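Local coordinates for protein Ceg4 (Legionella pneumophila subsp. pneumophila, PDB 6AOK) that acts as a HAD-like phosphotyrosine phosphatase, a magnesium-binding Legionella effector that attenuates activation of eukaryotic MAPK pathways, at residues Y143-N153 against D171-K182. Sequence-based numbering, arbitrary orientation.
Sequences YKFNDVNSRLN and DYAEMLRAVKGK
Lys144 lies across Asp171 and Met175 of helix 169-180 on its way to the magnesium site. Its CB rests on CG of selenomethionine Met175 at 3.9 Å, CG passes OD1 of Asp171, and CD lies 3.8 Å from Asp171 CB and near Met175 SE. CE continues past Asp171 CB; with the last two torsions anti, the chain runs nearly straight and carries NZ to salt bridges with Asp18 and Asp166 and a hydrogen bond to Val111 O. Glu174 OE1 accepts the Phe145 backbone N-H at 3.0 Å through its anti lone pair. A water accepting the Lys144 N-H lies within hydrogen-bonding distance of OE1 and of Asp171 OD1, whose partner oxygen is held by Ser168 and Lys113. Ala178 CB sits between Phe145 CD1 (3.7 Å) and Val148 CG1 (3.6 Å), consistent with the 7.9 Å between the short-segment axes, crossing at -26°. Lys182, turned at its CB-CG bond (chi2 -71°), packs CG on Leu152 CB; its NZ donates to Asn149 OD1 at 2.9 Å, tilted 27° from the carbonyl plane, and also bonds Gly181 O. Two near-parallel helices thus flank the parallel sheet of a HAD-like Rossmannoid domain, Lys144 being placed as expected of the HAD motif III lysine beside magnesium-binding Asp18.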
# COMPACT_ATOMS: atom_id res chain seq x y z
N TYR A 143 7.55 -11.19 6.83
CA TYR A 143 8.94 -11.32 6.42
C TYR A 143 8.99 -10.80 4.99
O TYR A 143 8.64 -11.52 4.05
CB TYR A 143 9.40 -12.77 6.51
CG TYR A 143 10.87 -12.96 6.19
CD1 TYR A 143 11.80 -11.92 6.37
CD2 TYR A 143 11.34 -14.20 5.70
CE1 TYR A 143 13.16 -12.11 6.11
CE2 TYR A 143 12.65 -14.39 5.41
CZ TYR A 143 13.56 -13.36 5.61
OH TYR A 143 14.85 -13.61 5.30
N LYS A 144 9.39 -9.52 4.84
CA LYS A 144 9.26 -8.88 3.54
C LYS A 144 10.15 -9.52 2.48
O LYS A 144 9.77 -9.57 1.30
CB LYS A 144 9.54 -7.38 3.69
CG LYS A 144 8.54 -6.69 4.63
CD LYS A 144 8.30 -5.19 4.25
CE LYS A 144 7.41 -4.53 5.27
NZ LYS A 144 7.07 -3.09 4.98
N PHE A 145 11.34 -9.98 2.85
CA PHE A 145 12.18 -10.64 1.84
C PHE A 145 11.45 -11.82 1.22
O PHE A 145 11.44 -11.98 -0.00
CB PHE A 145 13.51 -11.13 2.43
CG PHE A 145 14.32 -11.93 1.43
CD1 PHE A 145 15.09 -11.29 0.49
CD2 PHE A 145 14.21 -13.32 1.37
CE1 PHE A 145 15.82 -12.03 -0.48
CE2 PHE A 145 14.90 -14.06 0.43
CZ PHE A 145 15.73 -13.40 -0.51
N ASN A 146 10.84 -12.68 2.05
CA ASN A 146 10.18 -13.86 1.49
C ASN A 146 8.96 -13.46 0.70
O ASN A 146 8.66 -14.06 -0.34
CB ASN A 146 9.79 -14.84 2.61
CG ASN A 146 10.87 -15.89 2.88
OD1 ASN A 146 11.94 -15.91 2.22
ND2 ASN A 146 10.62 -16.76 3.87
N ASP A 147 8.23 -12.45 1.19
CA ASP A 147 7.04 -12.02 0.47
C ASP A 147 7.39 -11.50 -0.93
O ASP A 147 6.72 -11.84 -1.91
CB ASP A 147 6.28 -10.97 1.27
CG ASP A 147 5.32 -11.61 2.31
OD1 ASP A 147 5.14 -12.84 2.31
OD2 ASP A 147 4.75 -10.88 3.15
N VAL A 148 8.42 -10.65 -1.04
CA VAL A 148 8.76 -10.13 -2.37
C VAL A 148 9.42 -11.22 -3.23
O VAL A 148 9.21 -11.31 -4.46
CB VAL A 148 9.67 -8.90 -2.21
CG1 VAL A 148 10.23 -8.38 -3.56
CG2 VAL A 148 8.91 -7.82 -1.42
N ASN A 149 10.28 -12.03 -2.61
CA ASN A 149 10.94 -13.09 -3.36
C ASN A 149 9.91 -14.04 -3.95
O ASN A 149 10.01 -14.43 -5.13
CB ASN A 149 11.89 -13.85 -2.45
CG ASN A 149 12.66 -14.94 -3.20
OD1 ASN A 149 13.51 -14.62 -4.03
ND2 ASN A 149 12.36 -16.22 -2.92
N SER A 150 8.93 -14.44 -3.15
CA SER A 150 7.91 -15.37 -3.64
C SER A 150 7.02 -14.71 -4.70
O SER A 150 6.68 -15.32 -5.71
CB SER A 150 7.06 -15.86 -2.46
OG SER A 150 7.78 -16.78 -1.67
N ARG A 151 6.64 -13.46 -4.48
CA ARG A 151 5.79 -12.77 -5.44
C ARG A 151 6.50 -12.58 -6.79
O ARG A 151 5.91 -12.80 -7.85
CB ARG A 151 5.38 -11.43 -4.84
CG ARG A 151 4.48 -10.64 -5.76
CD ARG A 151 3.14 -11.38 -5.94
NE ARG A 151 2.20 -10.47 -6.58
CZ ARG A 151 1.35 -10.83 -7.52
NH1 ARG A 151 1.35 -12.07 -7.97
NH2 ARG A 151 0.49 -9.93 -8.00
N LEU A 152 7.78 -12.21 -6.77
CA LEU A 152 8.49 -12.01 -8.05
C LEU A 152 8.77 -13.33 -8.77
O LEU A 152 9.07 -13.33 -9.97
CB LEU A 152 9.79 -11.25 -7.82
CG LEU A 152 9.71 -9.73 -7.64
CD1 LEU A 152 11.12 -9.16 -7.34
CD2 LEU A 152 9.14 -9.10 -8.92
N ASN A 153 8.71 -14.44 -8.05
CA ASN A 153 8.80 -15.75 -8.68
C ASN A 153 7.53 -16.10 -9.44
O ASN A 153 7.58 -16.97 -10.29
CB ASN A 153 9.06 -16.84 -7.61
CG ASN A 153 9.42 -18.21 -8.23
OD1 ASN A 153 10.30 -18.32 -9.09
ND2 ASN A 153 8.69 -19.26 -7.81
N ASP A 171 13.51 -3.23 6.54
CA ASP A 171 12.53 -3.84 5.64
C ASP A 171 12.76 -3.41 4.20
O ASP A 171 12.67 -4.24 3.27
CB ASP A 171 11.11 -3.51 6.11
CG ASP A 171 10.76 -4.20 7.45
OD1 ASP A 171 10.87 -5.43 7.54
OD2 ASP A 171 10.36 -3.50 8.40
N TYR A 172 13.13 -2.15 3.98
CA TYR A 172 13.52 -1.70 2.64
C TYR A 172 14.64 -2.59 2.08
O TYR A 172 14.55 -3.10 0.95
CB TYR A 172 14.00 -0.24 2.71
CG TYR A 172 14.50 0.26 1.37
CD1 TYR A 172 13.63 0.83 0.45
CD2 TYR A 172 15.82 0.12 1.01
CE1 TYR A 172 14.08 1.27 -0.76
CE2 TYR A 172 16.28 0.58 -0.20
CZ TYR A 172 15.40 1.17 -1.07
OH TYR A 172 15.86 1.59 -2.30
N ALA A 173 15.65 -2.83 2.90
CA ALA A 173 16.85 -3.54 2.48
C ALA A 173 16.52 -4.96 2.07
O ALA A 173 17.09 -5.48 1.11
CB ALA A 173 17.89 -3.51 3.61
N GLU A 174 15.61 -5.62 2.82
CA GLU A 174 15.08 -6.93 2.44
C GLU A 174 14.37 -6.94 1.10
O GLU A 174 14.58 -7.84 0.30
CB GLU A 174 14.09 -7.43 3.50
CG GLU A 174 14.74 -7.81 4.84
CD GLU A 174 13.68 -8.34 5.81
OE1 GLU A 174 12.62 -8.84 5.36
OE2 GLU A 174 13.94 -8.27 7.02
N MSE A 175 13.49 -5.99 0.86
CA MSE A 175 12.82 -5.97 -0.40
C MSE A 175 13.78 -5.73 -1.54
O MSE A 175 13.71 -6.35 -2.54
CB MSE A 175 11.71 -4.95 -0.43
CG MSE A 175 10.69 -5.18 0.68
SE MSE A 175 8.92 -4.40 0.29
CE MSE A 175 9.44 -2.61 0.94
N LEU A 176 14.70 -4.82 -1.33
CA LEU A 176 15.70 -4.53 -2.37
C LEU A 176 16.56 -5.75 -2.67
O LEU A 176 16.87 -6.03 -3.84
CB LEU A 176 16.57 -3.37 -1.91
CG LEU A 176 17.61 -2.95 -2.93
CD1 LEU A 176 16.95 -2.35 -4.21
CD2 LEU A 176 18.58 -1.95 -2.26
N ARG A 177 16.97 -6.49 -1.62
CA ARG A 177 17.69 -7.76 -1.80
C ARG A 177 16.89 -8.75 -2.65
O ARG A 177 17.44 -9.43 -3.53
CB ARG A 177 17.97 -8.36 -0.41
CG ARG A 177 19.22 -9.17 -0.28
CD ARG A 177 19.96 -8.84 1.05
NE ARG A 177 19.04 -8.76 2.19
CZ ARG A 177 19.09 -7.82 3.15
NH1 ARG A 177 20.04 -6.88 3.11
NH2 ARG A 177 18.21 -7.81 4.13
N ALA A 178 15.59 -8.87 -2.38
CA ALA A 178 14.72 -9.79 -3.10
C ALA A 178 14.59 -9.39 -4.56
O ALA A 178 14.62 -10.24 -5.47
CB ALA A 178 13.34 -9.84 -2.41
N VAL A 179 14.48 -8.09 -4.81
CA VAL A 179 14.31 -7.60 -6.18
C VAL A 179 15.60 -7.82 -6.97
O VAL A 179 15.56 -8.25 -8.12
CB VAL A 179 13.89 -6.12 -6.16
CG1 VAL A 179 13.97 -5.52 -7.58
CG2 VAL A 179 12.45 -5.98 -5.64
N LYS A 180 16.76 -7.51 -6.38
CA LYS A 180 18.02 -7.76 -7.08
C LYS A 180 18.25 -9.25 -7.26
O LYS A 180 18.81 -9.67 -8.27
CB LYS A 180 19.19 -7.12 -6.34
CG LYS A 180 19.20 -5.60 -6.37
CD LYS A 180 20.40 -5.09 -5.54
CE LYS A 180 20.41 -3.59 -5.43
NZ LYS A 180 20.68 -2.92 -6.73
N GLY A 181 17.79 -10.07 -6.32
CA GLY A 181 17.92 -11.52 -6.48
C GLY A 181 16.97 -12.11 -7.50
O GLY A 181 16.94 -13.34 -7.69
N LYS A 182 16.14 -11.27 -8.13
CA LYS A 182 15.32 -11.70 -9.25
C LYS A 182 15.76 -11.04 -10.56
O LYS A 182 15.01 -11.04 -11.55
CB LYS A 182 13.85 -11.43 -8.96
CG LYS A 182 13.28 -12.39 -7.90
CD LYS A 182 13.14 -13.84 -8.47
CE LYS A 182 13.04 -14.92 -7.36
NZ LYS A 182 14.41 -15.19 -6.77
O HOH W 1 10.74 -8.17 7.24
O HOH W 2 15.21 -12.85 -4.79